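Local atomic coordinates of acRAF (Thiomonas intermedia, PDB entry 4LOW), a protein that resembles pterin-4a-carbinolamine dehydratases and acts as an assembly factor for the carbon-fixing enzyme RuBisCO in the alpha-carboxysome. Residues A[18-24]-A[56-62]. Numbering follows the deposited sequence.
Sequences LFKRFAF and TYVNITL. With FMT (formic acid), chain C.
Phe-22 N donates to Val-58 O at 2.8 Å, one of seven backbone hydrogen bonds that set the register of this antiparallel pair, the two central strands of the four-stranded sheet in a pterin dehydratase-like fold; Ile-60 N to Lys-20 O is nearly straight. Between side chains, Arg-21 NH1 lies 2.9 Å from Asn-59 OD1 and meets a lone pair in the carbonyl plane, but the N-H...O angle of 132° and a partner tilted from the guanidinium plane show a bent bond. Arg-21, its CG anti to the backbone N (chi1 175°) and the chain extended to NE, spreads its guanidinium over a face of Tyr-57, the planes 20° apart. The cation-pi contact is off-centre: NH2 stands 3.4 Å from Tyr-57 CG, near the rim. The backbone N of Arg-21 points outward to a bound formic acid molecule, O1 at 2.9 Å, probably from the crystallisation liquor. On the same sheet face, Phe-19 lies alongside Asn-59, its CE1 3.9 Å from Asn-59 CB, while Thr-61 OG1 meets the ring edge in plane. With an alanine in place of Phe-19 the ring is gone, and Asn-59 CB and Thr-61 OG1 would probably lose the aromatic carbons that touch them. On the other face, Phe-22, Ile-60 and Leu-62 touch helix 72-84, and Val-58 and Ile-60 touch helix 27-44; there Lys-20 extends to a salt bridge with Asp-82 and to the carbonyls of His-5 and His-7. Phe-24 CE2 reaches Val-58 CG2, and Phe-22 CE1 touches the end of Ile-60, CD1, at 3.9 Å.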
ATOM      1  N   LEU A  18     -15.602   4.346  -0.116  1.00 21.76           N
ATOM      2  CA  LEU A  18     -15.238   5.074  -1.331  1.00 21.36           C
ATOM      3  C   LEU A  18     -13.968   4.392  -1.860  1.00 22.38           C
ATOM      4  O   LEU A  18     -13.036   4.140  -1.091  1.00 22.19           O
ATOM      5  CB  LEU A  18     -14.908   6.534  -1.078  1.00 21.90           C
ATOM      6  CG  LEU A  18     -16.103   7.400  -0.718  1.00 28.03           C
ATOM      7  CD1 LEU A  18     -15.632   8.774  -0.295  1.00 30.38           C
ATOM      8  CD2 LEU A  18     -17.129   7.465  -1.894  1.00 28.89           C
ATOM      9  N   PHE A  19     -13.905   4.118  -3.172  1.00 19.77           N
ATOM     10  CA  PHE A  19     -12.778   3.405  -3.746  1.00 18.99           C
ATOM     11  C   PHE A  19     -12.261   4.214  -4.936  1.00 19.74           C
ATOM     12  O   PHE A  19     -13.066   4.675  -5.767  1.00 19.87           O
ATOM     13  CB  PHE A  19     -13.222   1.995  -4.220  1.00 20.83           C
ATOM     14  CG  PHE A  19     -12.176   1.316  -5.082  1.00 20.62           C
ATOM     15  CD1 PHE A  19     -11.122   0.628  -4.496  1.00 20.91           C
ATOM     16  CD2 PHE A  19     -12.209   1.431  -6.466  1.00 20.33           C
ATOM     17  CE1 PHE A  19     -10.084   0.139  -5.278  1.00 20.61           C
ATOM     18  CE2 PHE A  19     -11.141   0.989  -7.232  1.00 20.05           C
ATOM     19  CZ  PHE A  19     -10.091   0.351  -6.635  1.00 18.85           C
ATOM     20  N   LYS A  20     -10.924   4.302  -5.105  1.00 17.96           N
ATOM     21  CA  LYS A  20     -10.427   4.871  -6.343  1.00 17.80           C
ATOM     22  C   LYS A  20      -9.066   4.308  -6.644  1.00 17.74           C
ATOM     23  O   LYS A  20      -8.227   4.135  -5.762  1.00 17.53           O
ATOM     24  CB  LYS A  20     -10.345   6.405  -6.268  1.00 19.75           C
ATOM     25  CG  LYS A  20      -9.970   7.072  -7.587  1.00 19.56           C
ATOM     26  CD  LYS A  20     -10.238   8.575  -7.499  1.00 19.93           C
ATOM     27  CE  LYS A  20      -9.649   9.295  -8.673  1.00 22.99           C
ATOM     28  NZ  LYS A  20      -9.980  10.759  -8.577  1.00 22.58           N
ATOM     29  N   ARG A  21      -8.823   4.078  -7.931  1.00 17.05           N
ATOM     30  CA  ARG A  21      -7.508   3.663  -8.447  1.00 17.24           C
ATOM     31  C   ARG A  21      -6.816   4.827  -9.131  1.00 17.32           C
ATOM     32  O   ARG A  21      -7.423   5.531  -9.964  1.00 18.21           O
ATOM     33  CB  ARG A  21      -7.710   2.524  -9.443  1.00 17.48           C
ATOM     34  CG  ARG A  21      -6.443   2.059 -10.168  1.00 17.47           C
ATOM     35  CD  ARG A  21      -6.785   0.990 -11.205  1.00 19.13           C
ATOM     36  NE  ARG A  21      -5.585   0.341 -11.774  1.00 18.34           N
ATOM     37  CZ  ARG A  21      -4.995  -0.715 -11.239  1.00 18.99           C
ATOM     38  NH1 ARG A  21      -5.444  -1.223 -10.090  1.00 19.23           N
ATOM     39  NH2 ARG A  21      -3.969  -1.290 -11.860  1.00 18.38           N
ATOM     40  N   PHE A  22      -5.576   5.033  -8.797  1.00 17.18           N
ATOM     41  CA  PHE A  22      -4.741   6.056  -9.413  1.00 17.44           C
ATOM     42  C   PHE A  22      -3.634   5.357 -10.152  1.00 18.59           C
ATOM     43  O   PHE A  22      -2.941   4.540  -9.554  1.00 19.17           O
ATOM     44  CB  PHE A  22      -4.137   6.933  -8.308  1.00 18.70           C
ATOM     45  CG  PHE A  22      -5.147   7.764  -7.548  1.00 19.07           C
ATOM     46  CD1 PHE A  22      -5.882   7.218  -6.499  1.00 19.42           C
ATOM     47  CD2 PHE A  22      -5.412   9.071  -7.923  1.00 20.21           C
ATOM     48  CE1 PHE A  22      -6.842   7.994  -5.820  1.00 20.26           C
ATOM     49  CE2 PHE A  22      -6.347   9.846  -7.225  1.00 21.48           C
ATOM     50  CZ  PHE A  22      -7.057   9.298  -6.199  1.00 21.36           C
ATOM     51  N   ALA A  23      -3.363   5.713 -11.394  1.00 17.89           N
ATOM     52  CA  ALA A  23      -2.266   5.097 -12.148  1.00 19.30           C
ATOM     53  C   ALA A  23      -1.277   6.185 -12.551  1.00 19.68           C
ATOM     54  O   ALA A  23      -1.657   7.340 -12.796  1.00 20.83           O
ATOM     55  CB  ALA A  23      -2.816   4.377 -13.377  1.00 21.20           C
ATOM     56  N   PHE A  24       0.005   5.822 -12.593  1.00 18.65           N
ATOM     57  CA  PHE A  24       1.092   6.759 -12.832  1.00 20.11           C
ATOM     58  C   PHE A  24       2.018   6.239 -13.915  1.00 22.64           C
ATOM     59  O   PHE A  24       2.064   5.045 -14.163  1.00 22.90           O
ATOM     60  CB  PHE A  24       1.874   6.999 -11.528  1.00 20.93           C
ATOM     61  CG  PHE A  24       0.995   7.546 -10.427  1.00 19.92           C
ATOM     62  CD1 PHE A  24       0.724   8.905 -10.332  1.00 23.39           C
ATOM     63  CD2 PHE A  24       0.390   6.700  -9.530  1.00 19.77           C
ATOM     64  CE1 PHE A  24      -0.129   9.397  -9.326  1.00 23.65           C
ATOM     65  CE2 PHE A  24      -0.459   7.193  -8.527  1.00 20.08           C
ATOM     66  CZ  PHE A  24      -0.718   8.533  -8.451  1.00 21.29           C
ATOM     67  N   THR A  56       3.169   1.112 -10.437  1.00 18.66           N
ATOM     68  CA  THR A  56       2.571   2.141 -11.313  1.00 19.43           C
ATOM     69  C   THR A  56       1.127   2.445 -10.962  1.00 18.47           C
ATOM     70  O   THR A  56       0.456   3.173 -11.699  1.00 19.02           O
ATOM     71  CB  THR A  56       2.694   1.770 -12.801  1.00 21.51           C
ATOM     72  OG1 THR A  56       1.997   0.545 -13.011  1.00 21.25           O
ATOM     73  CG2 THR A  56       4.131   1.652 -13.262  1.00 23.23           C
ATOM     74  N   TYR A  57       0.640   2.008  -9.790  1.00 18.19           N
ATOM     75  CA  TYR A  57      -0.745   2.273  -9.457  1.00 17.94           C
ATOM     76  C   TYR A  57      -0.957   2.165  -7.967  1.00 17.05           C
ATOM     77  O   TYR A  57      -0.191   1.456  -7.266  1.00 17.98           O
ATOM     78  CB  TYR A  57      -1.727   1.305 -10.206  1.00 20.23           C
ATOM     79  CG  TYR A  57      -1.387  -0.145 -10.034  1.00 21.19           C
ATOM     80  CD1 TYR A  57      -1.779  -0.840  -8.891  1.00 22.84           C
ATOM     81  CD2 TYR A  57      -0.583  -0.811 -10.960  1.00 21.99           C
ATOM     82  CE1 TYR A  57      -1.408  -2.162  -8.688  1.00 27.11           C
ATOM     83  CE2 TYR A  57      -0.197  -2.140 -10.756  1.00 24.07           C
ATOM     84  CZ  TYR A  57      -0.609  -2.798  -9.610  1.00 24.22           C
ATOM     85  OH  TYR A  57      -0.228  -4.113  -9.460  1.00 32.39           O
ATOM     86  N   VAL A  58      -2.004   2.825  -7.491  1.00 16.72           N
ATOM     87  CA  VAL A  58      -2.356   2.824  -6.076  1.00 16.46           C
ATOM     88  C   VAL A  58      -3.869   2.791  -5.988  1.00 17.27           C
ATOM     89  O   VAL A  58      -4.546   3.651  -6.574  1.00 17.74           O
ATOM     90  CB  VAL A  58      -1.836   4.111  -5.375  1.00 17.78           C
ATOM     91  CG1 VAL A  58      -2.238   4.100  -3.895  1.00 17.64           C
ATOM     92  CG2 VAL A  58      -0.331   4.277  -5.528  1.00 18.10           C
ATOM     93  N   ASN A  59      -4.413   1.813  -5.275  1.00 17.27           N
ATOM     94  CA  ASN A  59      -5.839   1.658  -5.066  1.00 16.67           C
ATOM     95  C   ASN A  59      -6.165   2.036  -3.629  1.00 18.53           C
ATOM     96  O   ASN A  59      -5.578   1.464  -2.700  1.00 19.24           O
ATOM     97  CB  ASN A  59      -6.207   0.196  -5.256  1.00 18.51           C
ATOM     98  CG  ASN A  59      -5.865  -0.326  -6.629  1.00 19.03           C
ATOM     99  OD1 ASN A  59      -6.462   0.063  -7.643  1.00 19.17           O
ATOM    100  ND2 ASN A  59      -4.927  -1.281  -6.688  1.00 20.36           N
ATOM    101  N   ILE A  60      -7.059   2.991  -3.413  1.00 17.79           N
ATOM    102  CA  ILE A  60      -7.354   3.456  -2.069  1.00 17.39           C
ATOM    103  C   ILE A  60      -8.799   3.200  -1.712  1.00 18.49           C
ATOM    104  O   ILE A  60      -9.705   3.458  -2.504  1.00 18.95           O
ATOM    105  CB  ILE A  60      -7.062   4.964  -2.016  1.00 18.01           C
ATOM    106  CG1 ILE A  60      -5.597   5.223  -2.416  1.00 18.94           C
ATOM    107  CG2 ILE A  60      -7.375   5.531  -0.606  1.00 20.42           C
ATOM    108  CD1 ILE A  60      -5.242   6.660  -2.558  1.00 20.75           C
ATOM    109  N   THR A  61      -9.022   2.706  -0.487  1.00 18.81           N
ATOM    110  CA  THR A  61     -10.352   2.445   0.027  1.00 19.53           C
ATOM    111  C   THR A  61     -10.566   3.267   1.273  1.00 20.92           C
ATOM    112  O   THR A  61      -9.757   3.172   2.201  1.00 21.00           O
ATOM    113  CB  THR A  61     -10.487   0.954   0.378  1.00 20.82           C
ATOM    114  OG1 THR A  61     -10.195   0.205  -0.789  1.00 23.12           O
ATOM    115  CG2 THR A  61     -11.883   0.606   0.840  1.00 24.08           C
ATOM    116  N   LEU A  62     -11.648   4.062   1.321  1.00 21.15           N
ATOM    117  CA  LEU A  62     -11.943   4.881   2.489  1.00 20.99           C
ATOM    118  C   LEU A  62     -13.210   4.339   3.105  1.00 25.33           C
ATOM    119  O   LEU A  62     -14.175   4.071   2.391  1.00 24.81           O
ATOM    120  CB  LEU A  62     -12.188   6.349   2.086  1.00 21.73           C
ATOM    121  CG  LEU A  62     -11.106   6.993   1.253  1.00 21.78           C
ATOM    122  CD1 LEU A  62     -11.480   8.430   0.848  1.00 23.14           C
ATOM    123  CD2 LEU A  62      -9.729   6.954   1.928  1.00 21.71           C
TER
HETATM  124  C   FMT C 101     -12.243   4.016  -9.756  0.50 19.98           C
HETATM  125  O1  FMT C 101     -10.991   4.161  -9.847  0.50 13.88           O
HETATM  126  O2  FMT C 101     -12.962   5.051  -9.252  0.50 27.85           O